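Local coordinates for inositol-1-monophosphatase (Nostoc sp., PDB 5ZHH), which probably hydrolyses inositol monophosphates to free inositol and inorganic phosphate, at residues 3-6 with 7-10; 49-52 with 53-57; 136-140 with 141-145; 148-151 with 152-155; 229-232 with 233-237. All blocks are in the same frame, centred on the assembly; numbering follows the deposited sequence.

Contact 1: residues 3-6 with 7-10; sequences NLQT and FLDI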
loop_
_atom_site.group_PDB
_atom_site.type_symbol
_atom_site.label_atom_id
_atom_site.label_comp_id
_atom_site.label_asym_id
_atom_site.label_seq_id
_atom_site.Cartn_x
_atom_site.Cartn_y
_atom_site.Cartn_z
ATOM N N ASN A 3 5.781 -27.667 15.814
ATOM C CA ASN A 3 6.939 -28.162 15.079
ATOM C C ASN A 3 6.943 -27.578 13.672
ATOM O O ASN A 3 7.915 -26.939 13.254
ATOM C CB ASN A 3 6.901 -29.693 15.036
ATOM C CG ASN A 3 8.261 -30.322 14.776
ATOM O OD1 ASN A 3 9.183 -29.655 14.301
ATOM N ND2 ASN A 3 8.382 -31.615 15.059
ATOM N N LEU A 4 5.815 -27.700 12.968
ATOM C CA LEU A 4 5.684 -27.117 11.638
ATOM C C LEU A 4 5.601 -25.598 11.707
ATOM O O LEU A 4 6.012 -24.909 10.766
ATOM C CB LEU A 4 4.469 -27.701 10.920
ATOM C CG LEU A 4 4.661 -29.183 10.587
ATOM C CD1 LEU A 4 3.434 -29.761 9.892
ATOM C CD2 LEU A 4 5.914 -29.376 9.748
ATOM N N GLN A 5 5.035 -25.068 12.795
ATOM C CA GLN A 5 4.944 -23.621 12.961
ATOM C C GLN A 5 6.326 -22.984 13.016
ATOM O O GLN A 5 6.538 -21.893 12.477
ATOM C CB GLN A 5 4.151 -23.294 14.227
ATOM C CG GLN A 5 3.895 -21.815 14.434
ATOM C CD GLN A 5 2.865 -21.275 13.463
ATOM O OE1 GLN A 5 1.732 -21.755 13.421
ATOM N NE2 GLN A 5 3.249 -20.270 12.681
ATOM N N THR A 6 7.284 -23.653 13.661
ATOM C CA THR A 6 8.653 -23.146 13.682
ATOM C C THR A 6 9.236 -23.090 12.274
ATOM O O THR A 6 9.868 -22.095 11.895
ATOM C CB THR A 6 9.511 -24.026 14.593
ATOM O OG1 THR A 6 9.066 -23.877 15.943
ATOM C CG2 THR A 6 10.986 -23.637 14.508
ATOM N N PHE A 7 9.012 -24.142 11.476
ATOM C CA PHE A 7 9.458 -24.125 10.087
ATOM C C PHE A 7 8.785 -23.006 9.313
ATOM O O PHE A 7 9.435 -22.294 8.539
ATOM C CB PHE A 7 9.153 -25.467 9.418
ATOM C CG PHE A 7 9.861 -26.628 10.037
ATOM C CD1 PHE A 7 11.112 -26.470 10.594
ATOM C CD2 PHE A 7 9.271 -27.880 10.062
ATOM C CE1 PHE A 7 11.772 -27.546 11.169
ATOM C CE2 PHE A 7 9.926 -28.960 10.632
ATOM C CZ PHE A 7 11.176 -28.792 11.188
ATOM N N LEU A 8 7.479 -22.833 9.524
ATOM C CA LEU A 8 6.719 -21.820 8.801
ATOM C C LEU A 8 7.165 -20.409 9.174
ATOM O O LEU A 8 7.213 -19.519 8.313
ATOM C CB LEU A 8 5.227 -22.017 9.078
ATOM C CG LEU A 8 4.277 -21.001 8.452
ATOM C CD1 LEU A 8 4.392 -21.061 6.936
ATOM C CD2 LEU A 8 2.844 -21.242 8.906
ATOM N N ASP A 9 7.474 -20.181 10.454
ATOM C CA ASP A 9 7.966 -18.875 10.882
ATOM C C ASP A 9 9.235 -18.496 10.132
ATOM O O ASP A 9 9.395 -17.351 9.700
ATOM C CB ASP A 9 8.236 -18.866 12.392
ATOM C CG ASP A 9 6.973 -18.907 13.225
ATOM O OD1 ASP A 9 5.875 -18.648 12.686
ATOM O OD2 ASP A 9 7.087 -19.193 14.436
ATOM N N ILE A 10 10.173 -19.440 10.008
ATOM C CA ILE A 10 11.458 -19.130 9.391
ATOM C C ILE A 10 11.309 -18.979 7.882
ATOM O O ILE A 10 11.924 -18.098 7.266
ATOM C CB ILE A 10 12.495 -20.209 9.748
ATOM C CG1 ILE A 10 12.763 -20.201 11.250
ATOM C CG2 ILE A 10 13.789 -19.973 8.983
ATOM C CD1 ILE A 10 13.056 -18.839 11.791
#
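Gln-5 and Asp-9, one helical turn apart, are joined by a side-chain hydrogen bond: Gln-5 NE2 donates to Asp-9 OD1 at 3.1 Å, and the N-H points at its acceptor with an angle of 163°. The oxygen lies in the plane of the amide, whereas the amide comes at OD1 from above the carboxylate plane. A bend at chi2 (72°) swings the Gln-5 amide along the helix to Asp-9. The other carboxylate oxygen, OD2, is held by Arg-60 and His-61 of the second subunit, through a salt bridge and a hydrogen bond. An alanine in place of Asp-9 would probably deprive that arginine of this carboxylate across the interface, and the Gln-5 amide of its acceptor. Beneath these groups the backbone makes helical i to i+4 bonds, Asp-9 N to Gln-5 O and Leu-8 N to Leu-4 O both at 2.8 Å; the first, Phe-7 N to Asn-3 O, is weak. Outward from the backbone, the Phe-7 ring turns one face to the carbonyl oxygen Asn-3 O, which sits 3.6 Å above its plane near the rim. Leu-4 meets the edge of that ring, CD2 lying 3.7 Å from Phe-7 CD2. Branched and aromatic residues suit this inward side of helix 3-25, where Leu-4, Phe-7 and Leu-8 all rest on Val-116 of strand 113-121. The chemistry thus divides the helix: hydrocarbon faces the sheet, while a carboxylate shared between a neighbouring amide and two basic groups of another chain probably stays ionised and ties the subunits together.

Contact 2: residues 49-52 with 53-57; sequences ASEA and VVLEI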
loop_
_atom_site.group_PDB
_atom_site.type_symbol
_atom_site.label_atom_id
_atom_site.label_comp_id
_atom_site.label_asym_id
_atom_site.label_seq_id
_atom_site.Cartn_x
_atom_site.Cartn_y
_atom_site.Cartn_z
ATOM N N ALA A 49 20.899 -12.838 -5.855
ATOM C CA ALA A 49 20.891 -12.157 -4.564
ATOM C C ALA A 49 19.752 -12.661 -3.687
ATOM O O ALA A 49 19.901 -12.780 -2.465
ATOM C CB ALA A 49 20.790 -10.646 -4.766
ATOM N N SER A 50 18.603 -12.954 -4.296
ATOM C CA SER A 50 17.482 -13.500 -3.539
ATOM C C SER A 50 17.828 -14.870 -2.970
ATOM O O SER A 50 17.573 -15.144 -1.792
ATOM C CB SER A 50 16.246 -13.587 -4.434
ATOM O OG SER A 50 15.192 -14.293 -3.797
ATOM N N GLU A 51 18.443 -15.728 -3.786
ATOM C CA GLU A 51 18.802 -17.072 -3.336
ATOM C C GLU A 51 19.783 -17.031 -2.169
ATOM O O GLU A 51 19.644 -17.798 -1.209
ATOM C CB GLU A 51 19.394 -17.871 -4.499
ATOM C CG GLU A 51 19.802 -19.289 -4.127
ATOM C CD GLU A 51 20.227 -20.119 -5.327
ATOM O OE1 GLU A 51 21.445 -20.234 -5.571
ATOM O OE2 GLU A 51 19.347 -20.661 -6.025
ATOM N N ALA A 52 20.791 -16.157 -2.240
ATOM C CA ALA A 52 21.761 -16.057 -1.151
ATOM C C ALA A 52 21.082 -15.689 0.163
ATOM O O ALA A 52 21.421 -16.235 1.219
ATOM C CB ALA A 52 22.846 -15.035 -1.498
ATOM N N VAL A 53 20.116 -14.769 0.114
ATOM C CA VAL A 53 19.377 -14.382 1.315
ATOM C C VAL A 53 18.581 -15.564 1.861
ATOM O O VAL A 53 18.575 -15.821 3.071
ATOM C CB VAL A 53 18.470 -13.174 1.019
ATOM C CG1 VAL A 53 17.449 -12.985 2.124
ATOM C CG2 VAL A 53 19.308 -11.925 0.860
ATOM N N VAL A 54 17.878 -16.286 0.982
ATOM C CA VAL A 54 17.079 -17.429 1.429
ATOM C C VAL A 54 17.972 -18.504 2.036
ATOM O O VAL A 54 17.694 -19.029 3.121
ATOM C CB VAL A 54 16.244 -18.001 0.269
ATOM C CG1 VAL A 54 15.502 -19.241 0.741
ATOM C CG2 VAL A 54 15.252 -16.976 -0.238
ATOM N N LEU A 55 19.051 -18.856 1.338
ATOM C CA LEU A 55 19.918 -19.931 1.810
ATOM C C LEU A 55 20.531 -19.585 3.159
ATOM O O LEU A 55 20.555 -20.414 4.071
ATOM C CB LEU A 55 21.012 -20.216 0.781
ATOM C CG LEU A 55 20.533 -20.866 -0.518
ATOM C CD1 LEU A 55 21.700 -21.162 -1.444
ATOM C CD2 LEU A 55 19.770 -22.127 -0.193
ATOM N N GLU A 56 21.007 -18.351 3.314
ATOM C CA GLU A 56 21.645 -17.975 4.570
ATOM C C GLU A 56 20.688 -18.147 5.743
ATOM O O GLU A 56 21.071 -18.683 6.789
ATOM C CB GLU A 56 22.152 -16.535 4.490
ATOM C CG GLU A 56 23.087 -16.143 5.632
ATOM C CD GLU A 56 22.344 -15.766 6.896
ATOM O OE1 GLU A 56 21.191 -15.292 6.783
ATOM O OE2 GLU A 56 22.912 -15.944 8.001
ATOM N N ILE A 57 19.430 -17.731 5.575
ATOM C CA ILE A 57 18.463 -17.823 6.664
ATOM C C ILE A 57 18.139 -19.280 6.973
ATOM O O ILE A 57 18.184 -19.708 8.133
ATOM C CB ILE A 57 17.195 -17.014 6.326
ATOM C CG1 ILE A 57 17.522 -15.518 6.278
ATOM C CG2 ILE A 57 16.074 -17.318 7.318
ATOM C CD1 ILE A 57 16.400 -14.651 5.729
#
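Glu-51 and Leu-55 form the side-chain part of this contact, an apolar pairing one helical turn apart. Their chains run side by side in the same direction, and the methylene Glu-51 CG lies 3.8 Å from the methyl Leu-55 CD1. The torsions make the meeting possible: Glu-51 carries CG anti to its backbone N (chi1 180°), while Leu-55 CG stands beside its own N (chi1 -70°), leaning back over the preceding turn. A glutamate suits the place because its aliphatic stem can pack against leucine while the carboxylate continues beyond.

The hydrogen bonds are those of the backbone. Leu-55 N reaches Glu-51 O at 2.8 Å with an N-H angle of 170°, and Val-54 N reaches Ser-50 O at 3.0 Å; Glu-56 to Ala-52 and Val-53 to Ala-49 continue the series.

A third kind of contact sets valine methyls against carbonyl oxygens of the turn before. Val-54 CG2 comes within 3.3 Å of Ser-50 O, and Val-53 CG2 within 3.5 Å of Ala-49 O.

Polar ends look elsewhere: Ser-50 OG bonds Pro-88 O, and Glu-56 makes a salt bridge with Arg-60 on the next turn. Small Ala-49 and Ser-50, with Val-54, lie against helix 3-25, where Ala-18 touches both Ser-50 and Val-54 and small residues let the two helices come close. Leu-55 packs on Ile-67 of strand 66-69 and Val-54 on Ile-86 of strand 82-90. The arrangement is that of an amphipathic alpha helix, here one of the two helices layered on the large sheet of the inositol monophosphatase fold.

Contact 3: residues 136-140 with 141-145; sequences ATRNR and RPIKV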
loop_
_atom_site.group_PDB
_atom_site.type_symbol
_atom_site.label_atom_id
_atom_site.label_comp_id
_atom_site.label_asym_id
_atom_site.label_seq_id
_atom_site.Cartn_x
_atom_site.Cartn_y
_atom_site.Cartn_z
ATOM N N ALA A 136 -4.243 -22.147 5.871
ATOM C CA ALA A 136 -3.709 -21.365 4.773
ATOM C C ALA A 136 -4.172 -19.925 4.910
ATOM O O ALA A 136 -5.340 -19.664 5.229
ATOM C CB ALA A 136 -4.154 -21.935 3.413
ATOM N N THR A 137 -3.250 -18.995 4.665
ATOM C CA THR A 137 -3.535 -17.578 4.797
ATOM C C THR A 137 -2.892 -16.809 3.657
ATOM O O THR A 137 -1.893 -17.234 3.069
ATOM C CB THR A 137 -3.005 -16.982 6.116
ATOM O OG1 THR A 137 -1.592 -17.203 6.196
ATOM C CG2 THR A 137 -3.700 -17.592 7.319
ATOM N N ARG A 138 -3.472 -15.648 3.375
ATOM C CA ARG A 138 -2.824 -14.606 2.597
ATOM C C ARG A 138 -2.813 -13.328 3.424
ATOM O O ARG A 138 -3.850 -12.917 3.961
ATOM C CB ARG A 138 -3.509 -14.388 1.245
ATOM C CG ARG A 138 -2.958 -13.189 0.484
ATOM C CD ARG A 138 -3.806 -12.901 -0.744
ATOM N NE ARG A 138 -5.222 -12.784 -0.410
ATOM C CZ ARG A 138 -5.822 -11.662 -0.038
ATOM N NH1 ARG A 138 -5.127 -10.536 0.072
ATOM N NH2 ARG A 138 -7.123 -11.668 0.248
ATOM N N ASN A 139 -1.630 -12.726 3.550
ATOM C CA ASN A 139 -1.418 -11.582 4.440
ATOM C C ASN A 139 -2.004 -11.847 5.826
ATOM O O ASN A 139 -2.618 -10.975 6.454
ATOM C CB ASN A 139 -1.967 -10.298 3.812
ATOM C CG ASN A 139 -1.178 -9.888 2.571
ATOM O OD1 ASN A 139 -0.146 -10.482 2.267
ATOM N ND2 ASN A 139 -1.658 -8.878 1.855
ATOM N N ARG A 140 -1.786 -13.079 6.303
ATOM C CA ARG A 140 -2.110 -13.514 7.661
ATOM C C ARG A 140 -3.616 -13.513 7.936
ATOM O O ARG A 140 -4.051 -13.445 9.088
ATOM C CB ARG A 140 -1.347 -12.669 8.693
ATOM C CG ARG A 140 0.173 -12.696 8.428
ATOM C CD ARG A 140 1.007 -11.906 9.438
ATOM N NE ARG A 140 2.410 -11.828 9.027
ATOM C CZ ARG A 140 3.358 -12.674 9.426
ATOM N NH1 ARG A 140 3.057 -13.670 10.252
ATOM N NH2 ARG A 140 4.606 -12.527 9.002
ATOM N N ARG A 141 -4.429 -13.655 6.892
ATOM C CA ARG A 141 -5.853 -13.872 7.070
ATOM C C ARG A 141 -6.253 -15.117 6.293
ATOM O O ARG A 141 -5.696 -15.371 5.222
ATOM C CB ARG A 141 -6.667 -12.654 6.600
ATOM C CG ARG A 141 -6.276 -11.361 7.323
ATOM C CD ARG A 141 -7.180 -10.199 6.997
ATOM N NE ARG A 141 -7.053 -9.825 5.590
ATOM C CZ ARG A 141 -6.084 -9.056 5.098
ATOM N NH1 ARG A 141 -5.157 -8.519 5.899
ATOM N NH2 ARG A 141 -6.062 -8.798 3.788
ATOM N N PRO A 142 -7.210 -15.898 6.794
ATOM C CA PRO A 142 -7.515 -17.193 6.173
ATOM C C PRO A 142 -7.999 -17.041 4.740
ATOM O O PRO A 142 -8.703 -16.091 4.395
ATOM C CB PRO A 142 -8.617 -17.770 7.072
ATOM C CG PRO A 142 -8.505 -17.014 8.369
ATOM C CD PRO A 142 -7.956 -15.675 8.048
ATOM N N ILE A 143 -7.613 -18.004 3.907
ATOM C CA ILE A 143 -8.079 -18.107 2.534
ATOM C C ILE A 143 -8.640 -19.507 2.326
ATOM O O ILE A 143 -8.333 -20.443 3.067
ATOM C CB ILE A 143 -6.964 -17.829 1.503
ATOM C CG1 ILE A 143 -5.774 -18.771 1.747
ATOM C CG2 ILE A 143 -6.571 -16.345 1.494
ATOM C CD1 ILE A 143 -4.679 -18.674 0.695
ATOM N N LYS A 144 -9.477 -19.644 1.300
ATOM C CA LYS A 144 -10.077 -20.936 1.016
ATOM C C LYS A 144 -10.361 -21.044 -0.476
ATOM O O LYS A 144 -10.544 -20.031 -1.162
ATOM C CB LYS A 144 -11.346 -21.154 1.850
ATOM C CG LYS A 144 -12.462 -20.175 1.559
ATOM C CD LYS A 144 -13.645 -20.429 2.471
ATOM C CE LYS A 144 -14.800 -19.491 2.158
ATOM N NZ LYS A 144 -15.999 -19.830 2.977
ATOM N N VAL A 145 -10.368 -22.288 -0.973
ATOM C CA VAL A 145 -10.674 -22.537 -2.385
ATOM C C VAL A 145 -12.112 -22.124 -2.693
ATOM O O VAL A 145 -12.955 -21.954 -1.801
ATOM C CB VAL A 145 -10.431 -24.009 -2.766
ATOM C CG1 VAL A 145 -8.967 -24.397 -2.574
ATOM C CG2 VAL A 145 -11.352 -24.926 -1.978
HETATM O O HOH W 1 -3.795 -8.900 8.095
#
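Arg-138 and Arg-141 close a type I' beta turn as an antiparallel hydrogen-bonded pair, with Arg-138 N to Arg-141 O at 2.9 Å and Arg-141 N to Arg-138 O at 3.1 Å. Beyond the Thr-137 and Pro-142 pair, Ile-143 N donates to Ala-136 O at 3.1 Å, approaching from above the carbonyl plane. Asn-139 and Arg-140 occupy the turn with positive phi (48° and 65°); asparagine takes such a backbone readily, and its amide bonds Leu-127 N and Asp-125 O.

Both arginines of the closing pair project to the same face, with Arg-138 NH1 and Arg-141 NH2, like charges, 4.2 Å apart. A water bridges the turn, donating to Asn-139 O and accepting a weak bond from Arg-141 NH1. Ile-143 supplies the apolar contact: its CG2 meets Arg-138 CB at 3.6 Å, and CG1 lies 3.9 Å from Ala-136 CB. It straddles two residues because its chi1 of 56° sets CG1 between backbone N and carbonyl carbon. The extended chain of Arg-140 makes a salt bridge with Glu-13 of the second subunit. This is a two-residue beta hairpin, whose type I' turn suits the right-handed twist of its strands, at the margin of the large sheet.

Contact 4: residues 148-151 with 152-155; sequences TSEL and SKSL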
loop_
_atom_site.group_PDB
_atom_site.type_symbol
_atom_site.label_atom_id
_atom_site.label_comp_id
_atom_site.label_asym_id
_atom_site.label_seq_id
_atom_site.Cartn_x
_atom_site.Cartn_y
_atom_site.Cartn_z
ATOM N N THR A 148 -16.803 -23.430 -6.960
ATOM C CA THR A 148 -17.186 -23.746 -8.329
ATOM C C THR A 148 -17.193 -25.254 -8.551
ATOM O O THR A 148 -16.205 -25.943 -8.275
ATOM C CB THR A 148 -16.220 -23.081 -9.310
ATOM O OG1 THR A 148 -16.093 -21.691 -8.984
ATOM C CG2 THR A 148 -16.731 -23.229 -10.739
ATOM N N SER A 149 -18.316 -25.759 -9.058
ATOM C CA SER A 149 -18.499 -27.182 -9.277
ATOM C C SER A 149 -18.670 -27.572 -10.738
ATOM O O SER A 149 -18.536 -28.758 -11.053
ATOM C CB SER A 149 -19.704 -27.697 -8.467
ATOM O OG SER A 149 -20.893 -26.990 -8.780
ATOM N N GLU A 150 -18.995 -26.632 -11.625
ATOM C CA GLU A 150 -19.194 -26.913 -13.042
ATOM C C GLU A 150 -18.009 -26.385 -13.840
ATOM O O GLU A 150 -17.597 -25.232 -13.660
ATOM C CB GLU A 150 -20.484 -26.274 -13.550
ATOM C CG GLU A 150 -21.728 -26.752 -12.838
ATOM C CD GLU A 150 -22.956 -25.982 -13.269
ATOM O OE1 GLU A 150 -23.148 -25.807 -14.491
ATOM O OE2 GLU A 150 -23.707 -25.516 -12.386
ATOM N N LEU A 151 -17.494 -27.214 -14.748
ATOM C CA LEU A 151 -16.377 -26.791 -15.583
ATOM C C LEU A 151 -16.757 -25.594 -16.448
ATOM O O LEU A 151 -15.959 -24.666 -16.618
ATOM C CB LEU A 151 -15.903 -27.965 -16.442
ATOM C CG LEU A 151 -14.454 -28.008 -16.921
ATOM C CD1 LEU A 151 -13.481 -27.723 -15.790
ATOM C CD2 LEU A 151 -14.167 -29.379 -17.537
ATOM N N SER A 152 -17.986 -25.581 -16.978
ATOM C CA SER A 152 -18.444 -24.459 -17.800
ATOM C C SER A 152 -18.480 -23.136 -17.042
ATOM O O SER A 152 -18.515 -22.073 -17.673
ATOM C CB SER A 152 -19.831 -24.753 -18.373
ATOM O OG SER A 152 -20.811 -24.776 -17.348
ATOM N N LYS A 153 -18.479 -23.162 -15.713
ATOM C CA LYS A 153 -18.505 -21.935 -14.928
ATOM C C LYS A 153 -17.155 -21.632 -14.295
ATOM O O LYS A 153 -17.063 -20.747 -13.436
ATOM C CB LYS A 153 -19.597 -22.000 -13.858
ATOM C CG LYS A 153 -20.997 -22.152 -14.439
ATOM C CD LYS A 153 -22.018 -22.471 -13.360
ATOM C CE LYS A 153 -23.400 -22.641 -13.966
ATOM N NZ LYS A 153 -23.782 -21.460 -14.783
ATOM N N SER A 154 -16.114 -22.351 -14.689
ATOM C CA SER A 154 -14.821 -22.279 -14.037
ATOM C C SER A 154 -13.892 -21.319 -14.766
ATOM O O SER A 154 -14.050 -21.039 -15.954
ATOM C CB SER A 154 -14.173 -23.666 -13.976
ATOM O OG SER A 154 -14.920 -24.554 -13.162
ATOM N N LEU A 155 -12.921 -20.809 -14.014
ATOM C CA LEU A 155 -11.805 -20.043 -14.548
ATOM C C LEU A 155 -10.547 -20.819 -14.204
ATOM O O LEU A 155 -10.326 -21.153 -13.034
ATOM C CB LEU A 155 -11.748 -18.633 -13.949
ATOM C CG LEU A 155 -10.661 -17.702 -14.502
ATOM C CD1 LEU A 155 -10.891 -17.393 -15.976
ATOM C CD2 LEU A 155 -10.577 -16.412 -13.687
HETATM O O HOH W 2 -22.321 -27.075 -17.325
#
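Ser-152 meets Glu-150 through a water, which donates to Glu-150 OE1 at 3.2 Å and lies 2.8 Å from Ser-152 OG. The serine hydroxyl can turn to that water because chi1 of 68° places OG between the backbone N and the carbonyl carbon, on the side where the glutamate stands.

Lys-153 comes next, its chain beside that of Glu-150 and pointing the same way. The methylene CE, not the ammonium, presses on the carboxylate, 3.2 Å from Glu-150 OE1; a bend at the last torsion (chi4 -54°) leaves NZ 4.4 Å from that oxygen, too far for a salt bridge. Long, flexible charged chains fit this solvent-facing side. The backbone Lys-153 N donates to Glu-150 O at 3.0 Å.

Ser-154 then brings a second donor to the same carbonyl: its OG gives its proton to Glu-150 O at 2.8 Å, from the opposite face of the carbonyl plane to Lys-153 N. Its backbone N bonds Leu-151 O at 3.0 Å. The methyl Thr-148 CG2 also packs against the hydroxyl, 3.3 Å from Ser-154 OG, while Thr-148 OG1 bonds Asp-204. At Ser-154 a valine would probably leave Glu-150 O with one donor fewer across the turn and crowd the Thr-148 methyl. Leu-155 carries the chain on toward strand 156-158, its N bonded to Asp-204.

Chemically, this is a short 3-10 turn with two i to i+3 bonds, in which Glu-150 O is gripped from both faces; the opposite charges of Glu-150 and Lys-153 probably attract only weakly through space, while the water ties the glutamate to Ser-152.

Contact 5: residues 229-232 with 233-237; sequences KVTA and YDSTP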
loop_
_atom_site.group_PDB
_atom_site.type_symbol
_atom_site.label_atom_id
_atom_site.label_comp_id
_atom_site.label_asym_id
_atom_site.label_seq_id
_atom_site.Cartn_x
_atom_site.Cartn_y
_atom_site.Cartn_z
ATOM N N LYS A 229 -7.191 -29.778 -3.948
ATOM C CA LYS A 229 -6.734 -31.124 -4.272
ATOM C C LYS A 229 -5.678 -31.077 -5.373
ATOM O O LYS A 229 -5.821 -30.337 -6.351
ATOM C CB LYS A 229 -7.918 -31.995 -4.713
ATOM C CG LYS A 229 -7.593 -33.449 -4.936
ATOM C CD LYS A 229 -8.869 -34.252 -5.176
ATOM C CE LYS A 229 -8.551 -35.677 -5.596
ATOM N NZ LYS A 229 -9.771 -36.534 -5.657
ATOM N N VAL A 230 -4.623 -31.877 -5.215
ATOM C CA VAL A 230 -3.492 -31.894 -6.143
ATOM C C VAL A 230 -3.166 -33.340 -6.501
ATOM O O VAL A 230 -2.883 -34.152 -5.612
ATOM C CB VAL A 230 -2.249 -31.205 -5.556
ATOM C CG1 VAL A 230 -1.128 -31.178 -6.583
ATOM C CG2 VAL A 230 -2.579 -29.805 -5.096
ATOM N N THR A 231 -3.199 -33.661 -7.800
ATOM C CA THR A 231 -2.935 -35.012 -8.292
ATOM C C THR A 231 -2.191 -34.934 -9.622
ATOM O O THR A 231 -1.883 -33.850 -10.130
ATOM C CB THR A 231 -4.233 -35.802 -8.508
ATOM O OG1 THR A 231 -4.985 -35.174 -9.555
ATOM C CG2 THR A 231 -5.081 -35.835 -7.244
ATOM N N ALA A 232 -1.937 -36.104 -10.210
ATOM C CA ALA A 232 -1.567 -36.180 -11.617
ATOM C C ALA A 232 -2.786 -35.869 -12.489
ATOM O O ALA A 232 -3.905 -35.700 -12.000
ATOM C CB ALA A 232 -1.013 -37.566 -11.956
ATOM N N TYR A 233 -2.557 -35.778 -13.804
ATOM C CA TYR A 233 -3.651 -35.452 -14.716
ATOM C C TYR A 233 -4.797 -36.456 -14.600
ATOM O O TYR A 233 -5.973 -36.075 -14.671
ATOM C CB TYR A 233 -3.159 -35.397 -16.162
ATOM C CG TYR A 233 -2.371 -34.165 -16.580
ATOM C CD1 TYR A 233 -1.744 -33.326 -15.646
ATOM C CD2 TYR A 233 -2.240 -33.852 -17.927
ATOM C CE1 TYR A 233 -1.015 -32.204 -16.071
ATOM C CE2 TYR A 233 -1.517 -32.758 -18.351
ATOM C CZ TYR A 233 -0.906 -31.936 -17.428
ATOM O OH TYR A 233 -0.190 -30.851 -17.895
ATOM N N ASP A 234 -4.481 -37.742 -14.425
ATOM C CA ASP A 234 -5.499 -38.788 -14.395
ATOM C C ASP A 234 -6.051 -39.049 -13.001
ATOM O O ASP A 234 -6.759 -40.046 -12.809
ATOM C CB ASP A 234 -4.951 -40.095 -14.981
ATOM C CG ASP A 234 -3.782 -40.661 -14.188
ATOM O OD1 ASP A 234 -3.416 -40.093 -13.143
ATOM O OD2 ASP A 234 -3.219 -41.687 -14.617
ATOM N N SER A 235 -5.742 -38.184 -12.033
ATOM C CA SER A 235 -6.196 -38.230 -10.646
ATOM C C SER A 235 -5.500 -39.304 -9.816
ATOM O O SER A 235 -5.863 -39.491 -8.653
ATOM C CB SER A 235 -7.714 -38.415 -10.522
ATOM O OG SER A 235 -8.396 -37.276 -11.013
ATOM N N THR A 236 -4.513 -40.011 -10.362
ATOM C CA THR A 236 -3.632 -40.794 -9.513
ATOM C C THR A 236 -2.717 -39.829 -8.753
ATOM O O THR A 236 -2.644 -38.648 -9.097
ATOM C CB THR A 236 -2.833 -41.792 -10.350
ATOM O OG1 THR A 236 -1.981 -41.088 -11.262
ATOM C CG2 THR A 236 -3.774 -42.717 -11.127
ATOM N N PRO A 237 -2.056 -40.289 -7.683
ATOM C CA PRO A 237 -1.327 -39.352 -6.812
ATOM C C PRO A 237 -0.287 -38.516 -7.548
ATOM O O PRO A 237 0.306 -38.941 -8.542
ATOM C CB PRO A 237 -0.668 -40.265 -5.773
ATOM C CG PRO A 237 -1.514 -41.482 -5.737
ATOM C CD PRO A 237 -2.163 -41.632 -7.080
HETATM O O HOH W 3 -8.328 -39.084 -7.032
#
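Thr-231 and Thr-236 both carry OG1 between backbone N and carbonyl carbon (chi1 65° and 63°), and this brings their hydroxyls onto acceptors of the turn between them. Thr-231 OG1 donates to Ala-232 O at 2.7 Å, in the carbonyl plane and on a lone pair. Thr-236 OG1 donates to Asp-234 OD1 at 2.6 Å, using the syn lone pair of that carboxylate oxygen. Asp-234 itself has chi1 of 62°, turning OD1 forward to take a second bond from Thr-236 N at 3.0 Å, this one from above the carboxylate plane; the pattern is an Asx turn.

Across the segments the backbone does the joining. Ala-232 N reaches Thr-236 O at 2.9 Å, nearly straight out from the carbonyl, and Ser-235 N closes the type I turn of residues 232-235 on Ala-232 O at 3.1 Å, from well above its plane. That oxygen is therefore held by two donors. The small Ala-232 CB fits beneath the cluster, 3.7 Å from both Asp-234 OD1 and Thr-236 OG1, a place that suits a single methyl. Thr-231 CB packs 3.3 Å from Thr-236 O. A water links Lys-229 NZ to Ser-235 O.

Thr-231 OG1 also bonds His-253, and Ser-235 OG bonds Ser-257, both on helix 253-261. The Tyr-233 ring meets Trp-207 of strand 205-208. The turn thus leaves strand 229-231, the edge of the five-stranded sheet paired with strand 245-248, and lies against helix 253-261.

The five contacts follow one another along the chain in numerical order, each closing before the next opens. Contacts 1 and 2 lie on successive helices, 3-25 and 44-61, with centres about 18 Å apart; they touch where Ile-10 CG2 packs 3.9 Å from Ile-57 CG2. Contact 3 forms the last hairpin of the eight-stranded sheet that these helices line, and the chain runs from it towards contact 4, centre to centre about 22 Å away, before strand 156-158 of the five-stranded sheet. Contact 5 leaves the edge of that second sheet, about 32 Å from contact 2 between centres. The set thus spans both sheets of the fold, while contacts 1 and 3 also reach the second subunit and contact 4 packs on a third.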